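Local structure of UDP-glucose 4-epimerase (Brucella ovis, 4WOK) at residues A[200-205]-A[328-333]; A[60-63]-A[67-70]; A[34-39]-A[246-251]; A[129-134]-A[175-180]. The protein probably interconverts UDP-glucose and UDP-galactose by inverting the sugar at C4, using a tightly bound NAD as the redox cofactor. The protein carries 2 engineered substitutions. One frame throughout, in Å; residues are numbered along the deposited sequence. Where two conformers were deposited one is given.

Interaction 1. Residues A[200-205]-A[328-333]. Engineered in segment 328-333: His329 (natural residue Tyr). With PO4 (phosphate ion), chain D.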
# COMPACT_ATOMS: atom_id res chain seq x y z
N LEU A 200 0.81 9.59 8.18
CA LEU A 200 1.42 10.88 8.51
C LEU A 200 0.82 12.05 7.73
O LEU A 200 0.41 13.05 8.32
CB LEU A 200 2.93 10.79 8.28
CG LEU A 200 3.83 11.93 8.76
CD1 LEU A 200 3.91 13.04 7.71
CD2 LEU A 200 3.37 12.47 10.12
N ILE A 201 0.78 11.95 6.40
CA ILE A 201 0.31 13.07 5.61
C ILE A 201 -1.18 13.38 5.87
O ILE A 201 -1.55 14.55 6.04
CB ILE A 201 0.56 12.84 4.12
CG1 ILE A 201 2.07 12.79 3.87
CG2 ILE A 201 -0.08 13.94 3.32
CD1 ILE A 201 2.47 12.56 2.42
N PRO A 202 -2.04 12.34 5.95
CA PRO A 202 -3.40 12.64 6.40
C PRO A 202 -3.50 13.28 7.77
O PRO A 202 -4.30 14.20 7.93
CB PRO A 202 -4.05 11.26 6.41
CG PRO A 202 -3.39 10.56 5.26
CD PRO A 202 -1.94 10.98 5.38
N ARG A 203 -2.72 12.81 8.74
CA ARG A 203 -2.76 13.40 10.07
C ARG A 203 -2.30 14.86 10.03
O ARG A 203 -2.92 15.74 10.63
CB ARG A 203 -1.90 12.59 11.04
CG ARG A 203 -2.54 11.26 11.46
CD ARG A 203 -1.66 10.48 12.44
NE ARG A 203 -1.30 11.27 13.62
CZ ARG A 203 -0.05 11.58 13.96
NH1 ARG A 203 0.96 11.16 13.21
NH2 ARG A 203 0.18 12.31 15.05
N ALA A 204 -1.24 15.13 9.28
CA ALA A 204 -0.73 16.50 9.20
C ALA A 204 -1.79 17.42 8.59
O ALA A 204 -1.98 18.56 9.03
CB ALA A 204 0.56 16.56 8.40
N MET A 205 -2.51 16.92 7.59
CA MET A 205 -3.55 17.71 6.93
C MET A 205 -4.76 17.93 7.82
O MET A 205 -5.31 19.03 7.89
CB MET A 205 -3.98 17.04 5.62
CG MET A 205 -2.94 17.15 4.54
SD MET A 205 -3.38 16.31 3.02
CE MET A 205 -2.02 16.87 1.99
N PRO A 328 -7.85 18.17 -0.47
CA PRO A 328 -9.30 18.38 -0.45
C PRO A 328 -10.09 17.33 0.33
O PRO A 328 -11.24 17.58 0.69
CB PRO A 328 -9.68 18.33 -1.93
CG PRO A 328 -8.44 18.74 -2.64
CD PRO A 328 -7.34 18.12 -1.85
N HIS A 329 -9.48 16.18 0.58
CA HIS A 329 -10.17 15.14 1.31
C HIS A 329 -10.07 15.30 2.82
O HIS A 329 -10.73 14.59 3.56
CB HIS A 329 -9.63 13.77 0.89
CG HIS A 329 -9.95 13.43 -0.53
ND1 HIS A 329 -11.18 12.96 -0.92
CD2 HIS A 329 -9.20 13.51 -1.66
CE1 HIS A 329 -11.17 12.75 -2.23
NE2 HIS A 329 -9.99 13.08 -2.70
N PHE A 330 -9.25 16.24 3.28
CA PHE A 330 -9.08 16.40 4.71
C PHE A 330 -9.40 17.82 5.17
O PHE A 330 -8.79 18.32 6.09
CB PHE A 330 -7.66 16.02 5.13
CG PHE A 330 -7.32 14.59 4.84
CD1 PHE A 330 -7.84 13.57 5.63
CD2 PHE A 330 -6.50 14.26 3.78
CE1 PHE A 330 -7.56 12.23 5.35
CE2 PHE A 330 -6.20 12.92 3.50
CZ PHE A 330 -6.73 11.91 4.29
N GLY A 331 -10.37 18.45 4.51
CA GLY A 331 -10.86 19.74 4.94
C GLY A 331 -9.99 20.91 4.54
O GLY A 331 -10.09 21.98 5.13
N LEU A 332 -9.14 20.73 3.53
CA LEU A 332 -8.27 21.81 3.08
C LEU A 332 -8.62 22.22 1.65
O LEU A 332 -9.30 21.49 0.93
CB LEU A 332 -6.79 21.39 3.17
CG LEU A 332 -6.31 21.09 4.59
CD1 LEU A 332 -4.90 20.53 4.60
CD2 LEU A 332 -6.38 22.37 5.45
N GLU A 333 -8.16 23.40 1.26
CA GLU A 333 -8.38 23.90 -0.10
C GLU A 333 -7.04 24.23 -0.74
O GLU A 333 -6.18 24.84 -0.12
CB GLU A 333 -9.29 25.14 -0.08
P PO4 D . -14.43 13.63 1.67
O1 PO4 D . -15.00 14.33 0.46
O2 PO4 D . -14.30 14.61 2.83
O3 PO4 D . -13.08 13.06 1.29
O4 PO4 D . -15.35 12.51 2.09

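Interaction 2. Residues A[60-63]-A[67-70]. With NAD (nicotinamide-adenine-dinucleotide), chain B.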
# COMPACT_ATOMS: atom_id res chain seq x y z
N GLY A 60 -17.36 -10.23 1.58
CA GLY A 60 -16.91 -11.49 2.13
C GLY A 60 -15.54 -11.35 2.76
O GLY A 60 -14.81 -10.39 2.49
N ASP A 61 -15.21 -12.32 3.61
CA ASP A 61 -13.91 -12.37 4.26
C ASP A 61 -13.02 -13.34 3.52
O ASP A 61 -13.48 -14.40 3.07
CB ASP A 61 -14.06 -12.81 5.72
CG ASP A 61 -12.88 -12.38 6.58
OD1 ASP A 61 -11.75 -12.87 6.36
OD2 ASP A 61 -13.09 -11.52 7.46
N ILE A 62 -11.73 -13.01 3.38
CA ILE A 62 -10.85 -13.97 2.72
C ILE A 62 -10.67 -15.25 3.55
O ILE A 62 -10.29 -16.30 3.02
CB ILE A 62 -9.47 -13.37 2.41
CG1 ILE A 62 -8.76 -12.92 3.70
CG2 ILE A 62 -9.63 -12.23 1.43
CD1 ILE A 62 -7.39 -12.25 3.43
N LEU A 63 -11.00 -15.20 4.85
CA LEU A 63 -10.98 -16.41 5.67
C LEU A 63 -12.19 -17.33 5.41
O LEU A 63 -12.24 -18.45 5.90
CB LEU A 63 -10.92 -16.05 7.16
CG LEU A 63 -9.60 -15.40 7.59
CD1 LEU A 63 -9.74 -14.74 9.00
CD2 LEU A 63 -8.47 -16.44 7.58
N ARG A 67 -16.65 -19.16 0.30
CA ARG A 67 -17.17 -18.01 -0.41
C ARG A 67 -16.14 -17.47 -1.40
O ARG A 67 -16.49 -17.01 -2.48
CB ARG A 67 -17.58 -16.91 0.56
CG ARG A 67 -18.33 -15.75 -0.09
CD ARG A 67 -18.99 -14.93 1.00
NE ARG A 67 -19.76 -13.82 0.46
CZ ARG A 67 -20.98 -13.92 -0.04
NH1 ARG A 67 -21.59 -15.10 -0.09
NH2 ARG A 67 -21.59 -12.84 -0.51
N LEU A 68 -14.87 -17.50 -1.01
CA LEU A 68 -13.81 -17.02 -1.89
C LEU A 68 -13.66 -17.94 -3.12
O LEU A 68 -13.54 -17.48 -4.26
CB LEU A 68 -12.51 -16.91 -1.11
CG LEU A 68 -11.32 -16.19 -1.73
CD1 LEU A 68 -11.70 -14.80 -2.26
CD2 LEU A 68 -10.24 -16.10 -0.67
N VAL A 69 -13.67 -19.25 -2.88
CA VAL A 69 -13.64 -20.21 -3.99
C VAL A 69 -14.84 -20.04 -4.92
O VAL A 69 -14.70 -20.04 -6.16
CB VAL A 69 -13.58 -21.65 -3.45
CG1 VAL A 69 -13.87 -22.67 -4.55
CG2 VAL A 69 -12.22 -21.93 -2.81
N GLU A 70 -16.02 -19.89 -4.33
CA GLU A 70 -17.24 -19.68 -5.10
C GLU A 70 -17.08 -18.49 -6.03
O GLU A 70 -17.47 -18.52 -7.20
CB GLU A 70 -18.42 -19.46 -4.15
CG GLU A 70 -19.78 -19.30 -4.81
CD GLU A 70 -20.85 -19.00 -3.77
OE1 GLU A 70 -21.27 -19.93 -3.05
OE2 GLU A 70 -21.24 -17.82 -3.63
PA NAD B . -7.23 -0.17 3.61
O1A NAD B . -7.53 -0.73 4.99
O2A NAD B . -7.85 1.07 3.05
O5B NAD B . -7.75 -1.42 2.52
C5B NAD B . -7.76 -2.68 3.16
C4B NAD B . -8.99 -3.41 2.55
O4B NAD B . -8.95 -4.80 2.88
C3B NAD B . -10.18 -2.76 3.26
O3B NAD B . -11.14 -2.45 2.27
C2B NAD B . -10.66 -3.89 4.20
O2B NAD B . -12.02 -3.84 4.38
C1B NAD B . -10.25 -5.16 3.38
N9A NAD B . -9.99 -6.33 4.24
C8A NAD B . -9.17 -6.42 5.39
N7A NAD B . -9.14 -7.65 5.90
C5A NAD B . -9.98 -8.39 5.06
C6A NAD B . -10.37 -9.75 5.08
N6A NAD B . -9.91 -10.59 6.07
N1A NAD B . -11.21 -10.22 4.13
C2A NAD B . -11.65 -9.34 3.17
N3A NAD B . -11.37 -8.01 3.04
C4A NAD B . -10.51 -7.58 4.02
O3 NAD B . -5.62 -0.27 3.65
PN NAD B . -4.82 0.23 2.35
O1N NAD B . -5.56 0.40 1.05
O2N NAD B . -3.81 1.18 2.90
O5D NAD B . -3.62 -0.96 2.00
C5D NAD B . -4.15 -2.15 1.66
C4D NAD B . -2.96 -3.03 1.28
O4D NAD B . -1.78 -2.16 1.02
C3D NAD B . -2.56 -3.91 2.48
O3D NAD B . -2.06 -5.08 1.94
C2D NAD B . -1.45 -3.07 3.11
O2D NAD B . -0.52 -3.80 3.82
C1D NAD B . -0.74 -2.65 1.80
N1N NAD B . 0.24 -1.50 2.12
C2N NAD B . -0.31 -0.25 2.39
C3N NAD B . 0.58 0.82 2.69
C7N NAD B . -0.00 2.18 2.99
O7N NAD B . 0.74 3.14 3.22
N7N NAD B . -1.38 2.32 3.00
C4N NAD B . 1.95 0.59 2.71
C5N NAD B . 2.47 -0.68 2.44
C6N NAD B . 1.59 -1.73 2.15

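Interaction 3. Residues A[34-39]-A[246-251]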
# COMPACT_ATOMS: atom_id res chain seq x y z
N GLN A 34 -8.45 0.59 -18.06
CA GLN A 34 -7.66 -0.13 -19.04
C GLN A 34 -8.45 -1.29 -19.65
O GLN A 34 -7.90 -2.13 -20.36
CB GLN A 34 -6.34 -0.61 -18.43
CG GLN A 34 -5.41 0.55 -18.09
CD GLN A 34 -4.07 0.12 -17.51
OE1 GLN A 34 -3.65 -1.02 -17.68
NE2 GLN A 34 -3.40 1.04 -16.83
N GLY A 35 -9.75 -1.31 -19.40
CA GLY A 35 -10.62 -2.28 -20.05
C GLY A 35 -10.83 -3.58 -19.30
O GLY A 35 -11.47 -4.49 -19.82
N TYR A 36 -10.29 -3.68 -18.10
CA TYR A 36 -10.59 -4.83 -17.25
C TYR A 36 -11.89 -4.60 -16.51
O TYR A 36 -12.38 -3.47 -16.40
CB TYR A 36 -9.46 -5.09 -16.24
CG TYR A 36 -8.18 -5.59 -16.87
CD1 TYR A 36 -8.05 -6.93 -17.25
CD2 TYR A 36 -7.12 -4.73 -17.09
CE1 TYR A 36 -6.88 -7.39 -17.82
CE2 TYR A 36 -5.95 -5.19 -17.66
CZ TYR A 36 -5.83 -6.51 -18.02
OH TYR A 36 -4.66 -6.97 -18.59
N ALA A 37 -12.47 -5.69 -16.02
CA ALA A 37 -13.63 -5.61 -15.15
C ALA A 37 -13.20 -5.98 -13.74
O ALA A 37 -13.15 -7.16 -13.38
CB ALA A 37 -14.75 -6.53 -15.64
N PRO A 38 -12.88 -4.97 -12.94
CA PRO A 38 -12.55 -5.31 -11.55
C PRO A 38 -13.75 -5.88 -10.82
O PRO A 38 -14.87 -5.40 -10.93
CB PRO A 38 -12.11 -3.97 -10.95
CG PRO A 38 -12.86 -2.93 -11.74
CD PRO A 38 -12.93 -3.51 -13.17
N VAL A 39 -13.49 -6.93 -10.05
CA VAL A 39 -14.47 -7.53 -9.18
C VAL A 39 -13.93 -7.41 -7.78
O VAL A 39 -12.88 -7.97 -7.48
CB VAL A 39 -14.73 -9.01 -9.51
CG1 VAL A 39 -15.76 -9.58 -8.56
CG2 VAL A 39 -15.19 -9.15 -10.97
N ALA A 246 1.87 -5.22 -13.06
CA ALA A 246 2.22 -6.55 -12.55
C ALA A 246 1.27 -7.61 -13.12
O ALA A 246 1.69 -8.73 -13.45
CB ALA A 246 2.20 -6.55 -11.01
N VAL A 247 -0.00 -7.26 -13.25
CA VAL A 247 -0.96 -8.14 -13.91
C VAL A 247 -0.53 -8.41 -15.35
O VAL A 247 -0.53 -9.55 -15.82
CB VAL A 247 -2.39 -7.54 -13.91
CG1 VAL A 247 -3.31 -8.33 -14.84
CG2 VAL A 247 -2.98 -7.48 -12.47
N GLU A 248 -0.14 -7.35 -16.06
CA GLU A 248 0.27 -7.50 -17.46
C GLU A 248 1.50 -8.40 -17.57
O GLU A 248 1.60 -9.22 -18.49
CB GLU A 248 0.57 -6.14 -18.09
CG GLU A 248 -0.62 -5.20 -18.15
CD GLU A 248 -1.73 -5.74 -19.04
OE1 GLU A 248 -2.91 -5.42 -18.78
OE2 GLU A 248 -1.40 -6.46 -20.01
N HIS A 249 2.42 -8.22 -16.64
CA HIS A 249 3.66 -8.98 -16.60
C HIS A 249 3.39 -10.48 -16.53
O HIS A 249 3.98 -11.26 -17.26
CB HIS A 249 4.51 -8.55 -15.41
CG HIS A 249 5.75 -9.37 -15.21
ND1 HIS A 249 6.92 -9.13 -15.89
CD2 HIS A 249 6.00 -10.41 -14.38
CE1 HIS A 249 7.84 -10.00 -15.50
NE2 HIS A 249 7.30 -10.79 -14.58
N LEU A 250 2.49 -10.89 -15.63
CA LEU A 250 2.17 -12.31 -15.49
C LEU A 250 1.34 -12.79 -16.66
O LEU A 250 1.46 -13.95 -17.08
CB LEU A 250 1.45 -12.58 -14.17
CG LEU A 250 2.28 -12.36 -12.90
CD1 LEU A 250 1.45 -12.62 -11.64
CD2 LEU A 250 3.52 -13.24 -12.91
N LYS A 251 0.50 -11.92 -17.20
CA LYS A 251 -0.29 -12.28 -18.38
C LYS A 251 0.63 -12.63 -19.54
O LYS A 251 0.38 -13.60 -20.26
CB LYS A 251 -1.23 -11.15 -18.78
CG LYS A 251 -2.62 -11.24 -18.18
CD LYS A 251 -3.53 -10.14 -18.72
CE LYS A 251 -3.74 -10.28 -20.22
NZ LYS A 251 -4.57 -9.17 -20.76

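Interaction 4. Residues A[129-134]-A[175-180]. With NAD (nicotinamide-adenine-dinucleotide), chain B.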
# COMPACT_ATOMS: atom_id res chain seq x y z
N ALA A 129 8.42 -2.63 5.03
CA ALA A 129 8.61 -2.97 6.44
C ALA A 129 9.26 -4.35 6.60
O ALA A 129 9.80 -4.66 7.66
CB ALA A 129 7.29 -2.92 7.20
N THR A 130 9.23 -5.17 5.55
CA THR A 130 9.85 -6.49 5.62
C THR A 130 11.37 -6.39 5.79
O THR A 130 12.00 -7.31 6.31
CB THR A 130 9.55 -7.33 4.36
OG1 THR A 130 9.97 -6.61 3.20
CG2 THR A 130 8.05 -7.65 4.25
N TYR A 131 11.96 -5.28 5.36
CA TYR A 131 13.42 -5.11 5.43
C TYR A 131 13.94 -4.85 6.84
O TYR A 131 15.07 -5.24 7.17
CB TYR A 131 13.88 -3.96 4.53
CG TYR A 131 13.66 -4.21 3.06
CD1 TYR A 131 14.27 -5.27 2.41
CD2 TYR A 131 12.84 -3.37 2.31
CE1 TYR A 131 14.08 -5.50 1.06
CE2 TYR A 131 12.63 -3.60 0.96
CZ TYR A 131 13.25 -4.66 0.34
OH TYR A 131 13.06 -4.89 -1.00
N GLY A 132 13.13 -4.19 7.66
CA GLY A 132 13.59 -3.73 8.96
C GLY A 132 14.61 -2.62 8.77
O GLY A 132 14.48 -1.80 7.86
N VAL A 133 15.62 -2.58 9.63
CA VAL A 133 16.70 -1.59 9.49
C VAL A 133 17.71 -2.06 8.45
O VAL A 133 18.28 -3.13 8.57
CB VAL A 133 17.42 -1.34 10.84
N PRO A 134 17.92 -1.24 7.40
CA PRO A 134 18.77 -1.59 6.26
C PRO A 134 20.24 -1.27 6.47
O PRO A 134 20.59 -0.59 7.44
CB PRO A 134 18.19 -0.74 5.13
CG PRO A 134 17.77 0.50 5.84
CD PRO A 134 17.28 0.08 7.21
N ALA A 175 5.25 -9.78 -5.98
CA ALA A 175 5.11 -9.13 -4.69
C ALA A 175 5.60 -7.71 -4.85
O ALA A 175 6.68 -7.48 -5.40
CB ALA A 175 5.89 -9.88 -3.61
N LEU A 176 4.81 -6.75 -4.39
CA LEU A 176 5.15 -5.34 -4.55
C LEU A 176 5.37 -4.70 -3.19
O LEU A 176 4.47 -4.65 -2.36
CB LEU A 176 4.06 -4.61 -5.33
CG LEU A 176 3.81 -5.10 -6.76
CD1 LEU A 176 2.58 -4.41 -7.36
CD2 LEU A 176 5.03 -4.90 -7.66
N ARG A 177 6.59 -4.20 -2.98
CA ARG A 177 7.00 -3.63 -1.70
C ARG A 177 7.08 -2.11 -1.79
O ARG A 177 7.69 -1.56 -2.71
CB ARG A 177 8.36 -4.20 -1.26
CG ARG A 177 8.44 -5.72 -1.22
CD ARG A 177 9.87 -6.18 -0.90
NE ARG A 177 10.01 -7.63 -0.88
CZ ARG A 177 11.13 -8.27 -1.23
NH1 ARG A 177 12.20 -7.59 -1.63
NH2 ARG A 177 11.19 -9.59 -1.18
N TYR A 178 6.46 -1.42 -0.83
CA TYR A 178 6.56 0.04 -0.78
C TYR A 178 6.35 0.50 0.65
O TYR A 178 5.91 -0.28 1.50
CB TYR A 178 5.55 0.69 -1.73
CG TYR A 178 4.13 0.15 -1.59
CD1 TYR A 178 3.73 -1.02 -2.23
CD2 TYR A 178 3.19 0.84 -0.83
CE1 TYR A 178 2.45 -1.51 -2.10
CE2 TYR A 178 1.90 0.37 -0.71
CZ TYR A 178 1.53 -0.81 -1.34
OH TYR A 178 0.24 -1.28 -1.21
N PHE A 179 6.67 1.77 0.91
CA PHE A 179 6.59 2.30 2.27
C PHE A 179 5.25 2.96 2.60
O PHE A 179 4.46 2.43 3.38
CB PHE A 179 7.73 3.29 2.51
CG PHE A 179 9.02 2.64 2.96
CD1 PHE A 179 9.11 2.05 4.21
CD2 PHE A 179 10.13 2.63 2.12
CE1 PHE A 179 10.30 1.46 4.63
CE2 PHE A 179 11.31 2.04 2.53
CZ PHE A 179 11.40 1.45 3.79
N ASN A 180 5.01 4.14 2.03
CA ASN A 180 3.83 4.93 2.38
C ASN A 180 3.01 5.35 1.18
O ASN A 180 3.44 6.17 0.38
CB ASN A 180 4.23 6.20 3.14
CG ASN A 180 4.93 5.90 4.45
OD1 ASN A 180 4.33 5.37 5.38
ND2 ASN A 180 6.20 6.27 4.54
PA NAD B . -7.23 -0.17 3.61
O1A NAD B . -7.53 -0.73 4.99
O2A NAD B . -7.85 1.07 3.05
O5B NAD B . -7.75 -1.42 2.52
C5B NAD B . -7.76 -2.68 3.16
C4B NAD B . -8.99 -3.41 2.55
O4B NAD B . -8.95 -4.80 2.88
C3B NAD B . -10.18 -2.76 3.26
O3B NAD B . -11.14 -2.45 2.27
C2B NAD B . -10.66 -3.89 4.20
O2B NAD B . -12.02 -3.84 4.38
C1B NAD B . -10.25 -5.16 3.38
N9A NAD B . -9.99 -6.33 4.24
C8A NAD B . -9.17 -6.42 5.39
N7A NAD B . -9.14 -7.65 5.90
C5A NAD B . -9.98 -8.39 5.06
C6A NAD B . -10.37 -9.75 5.08
N6A NAD B . -9.91 -10.59 6.07
N1A NAD B . -11.21 -10.22 4.13
C2A NAD B . -11.65 -9.34 3.17
N3A NAD B . -11.37 -8.01 3.04
C4A NAD B . -10.51 -7.58 4.02
O3 NAD B . -5.62 -0.27 3.65
PN NAD B . -4.82 0.23 2.35
O1N NAD B . -5.56 0.40 1.05
O2N NAD B . -3.81 1.18 2.90
O5D NAD B . -3.62 -0.96 2.00
C5D NAD B . -4.15 -2.15 1.66
C4D NAD B . -2.96 -3.03 1.28
O4D NAD B . -1.78 -2.16 1.02
C3D NAD B . -2.56 -3.91 2.48
O3D NAD B . -2.06 -5.08 1.94
C2D NAD B . -1.45 -3.07 3.11
O2D NAD B . -0.52 -3.80 3.82
C1D NAD B . -0.74 -2.65 1.80
N1N NAD B . 0.24 -1.50 2.12
C2N NAD B . -0.31 -0.25 2.39
C3N NAD B . 0.58 0.82 2.69
C7N NAD B . -0.00 2.18 2.99
O7N NAD B . 0.74 3.14 3.22
N7N NAD B . -1.38 2.32 3.00
C4N NAD B . 1.95 0.59 2.71
C5N NAD B . 2.47 -0.68 2.44
C6N NAD B . 1.59 -1.73 2.15

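Interaction 1. Residues A[200-205]-A[328-333]
A Met-aromatic contact between Met205 and Phe330 joins the start of helix 200-209 to the loop that follows helix 319-326, in the part of the chain that packs beside the zinc site. It shows how one phenyl ring can anchor a late loop to a helix by apolar contact alone. The ring of Phe330 is the centrepiece. Over one face lies Pro202, whose CA stands 4.0 Å above the ring plane and off toward the rim, while CB of Pro202 comes to 3.5 Å from CZ of Phe330. The two side chains run alongside each other in the same direction. Over the opposite face, also displaced to the rim, sits CB of the preceding His329. Met205 instead crosses Phe330 at about a right angle. Its SD approaches CD2 of Phe330 to 3.8 Å. Seen from the ring centroid, the sulfur stands obliquely, 65° from the normal. The extended methionine chain carries the sulfur past the ring, and its base takes the third partner: CB of Met205 touches CD1 of Leu332 at 3.8 Å, and that methyl also rests on O of Met205 at 3.6 Å. The partly exposed His329, an engineered residue, donates from ND1 to O3 of a phosphate ion, probably from the crystallisation liquor, at 2.9 Å, near the imidazole plane. Pro202 also backs onto the zinc ligands Glu192 and Glu197. Beyond the contact, Met205 also touches Ile323 and Ala326 of helix 319-326 and Ile276 of helix 269-280, while Ala204 meets Leu215 of strand 215-218.

Interaction 2. Residues A[60-63]-A[67-70]
Leu68 presses one methyl onto the backbone of Ile62, and this is the close half of the contact: CD2 of Leu68 stands 3.7 Å from O of Ile62 and 4.2 Å from its CB. The leucine side chain swings away from its own backbone N (chi1 -168°) and reaches back to the loop it has just left, packed as well against Tyr41 and against Leu110 and Ala113 of helix 96-116. The same Ile62 O receives a hydrogen bond from Ser109, so the methyl lies beside a carbonyl that is already engaged. This loop joins strand 57-59 to helix 65-75 of the Rossmann fold, and its inner side reads the adenine of NAD. N of Ile62 donates to N1A of NAD at 2.9 Å with an angle of 163°. The adenine amino group, N6A of NAD, donates in turn to OD1 of Asp61, also at 2.9 Å. OD1 has a second task: with the lone pair pointing away from OD2 it accepts from N of Leu63, closing an Asx turn that, with Asn43 bound to OD2, fixes the carboxylate. CG1 and CG2 of Ile62 both lie to one side of the adenine plane near its N1A end, CG1 3.5 Å from N6A of NAD. At the other end the packing is slacker. Arg67 runs out extended, and CA of Gly60 lies at the edge of its guanidinium, near the plane, 4.0 Å from NE of Arg67. That NE donates to O of Glu59, while the partly exposed arginine also meets a crystal neighbour.

Interaction 3. Residues A[34-39]-A[246-251]
The ring of Tyr36 is met at its edge, nearly in its plane, by OE1 of Glu248, whereas NZ of Lys251 and CG1 of Val247 come at the ring obliquely, neither squarely over a face nor at the rim. The carboxylate is itself turned 48° from the ring. Tyr36 spans the gap from the residue just ahead of strand 37-42 to the last turns of helix 236-251, a case in which one aromatic side chain, met by the long chains of Glu248 and Lys251, bridges backbones whose nearest CA atoms are 10.7 Å apart. Its hydroxyl does the work. NZ of Lys251, arriving from the opposite direction, donates to OH of Tyr36 at 3.1 Å, and CD of the same lysine passes 3.4 Å from OH. Glu248 folds back at chi2 (-64°) to bring OE1 down to the phenol, while Val247 CG1 gives loose apolar contact 4.2 Å from OH. Gly35, as the C-prime residue of a Schellman motif, ends helix 22-33; Tyr36, next along, packs on Leu31 and Val14. Val247 rests on Ile123 of the central sheet. The modelled 2.3 Å between OH of Tyr36 and OE1 of Glu248 is too short to trust in detail. The hydroxyl accepts from Lys251 and, doubtful as that distance is, donates to Glu248; the ammonium would tend to make the phenol a stronger donor, and the two opposite charges probably balance each other locally.

Interaction 4. Residues A[129-134]-A[175-180]
Tyr131 and Arg177 meet at about a right angle, with ring and guanidinium planes 85° apart. Extended from CG to NE, the arginine brings its end beside the phenol oxygen. NH1 of Arg177 donates to OH of Tyr131 at 2.9 Å, in a bent bond of 144° whose acceptor lies 20° out of the guanidinium plane. The shaft helps too: CD of Arg177 comes to 3.4 Å from OH of Tyr131, and Thr130 closes on the same CD with OG1, at right angles and more loosely, at 4.1 Å. That hydroxyl is spoken for by Gln145 and by O of Ser127, and OH of Tyr131 is bound also to Asn260 OD1, so the phenol oxygen has two polar partners. NH2 of Arg177 forms a salt bridge with Glu159 of helix 150-169, which probably offsets the charge of the buried arginine. In the Rossmann fold, segment 129-134 follows strand 121-125, and 175-180 contains the carboxyl end of the adjacent parallel strand 172-177, the edge of the sheet where such folds place their active-site loops. As strand 172-177 runs out, successive residues take opposite sides: Arg177 turns to the 129-134 loop and Tyr178 turns away from it, to the cofactor. CE2 of Tyr178 lies 3.4 Å from C5N of the nicotinamide, which approaches the tyrosine ring obliquely, and OH of Tyr178 is bonded to Ser125. Next along, O of Phe179 sits 3.2 Å from C4N of NAD, the carbon that carries hydride in NAD chemistry.

Interactions 2 and 4 hold the two ends of one NAD: residues 60-62 take the adenine and residues 178-180 line the nicotinamide, with centres 28 Å apart. Interaction 4 also touches interaction 3, through CB of Ala246 and CD1 of Leu176 at 4.3 Å, so helix 236-251 packs on the strand that delivers Tyr178 to the cofactor. Interaction 3 itself contributes no residue to the NAD pocket and comes no nearer than about 9 Å, between nearest atoms, to interaction 2. Interaction 1 lies near the zinc site: the Pro202 side chain is about 5 Å from the zinc ion and about 9 Å from NAD, and about 6 Å separates its nearest atoms from interaction 4.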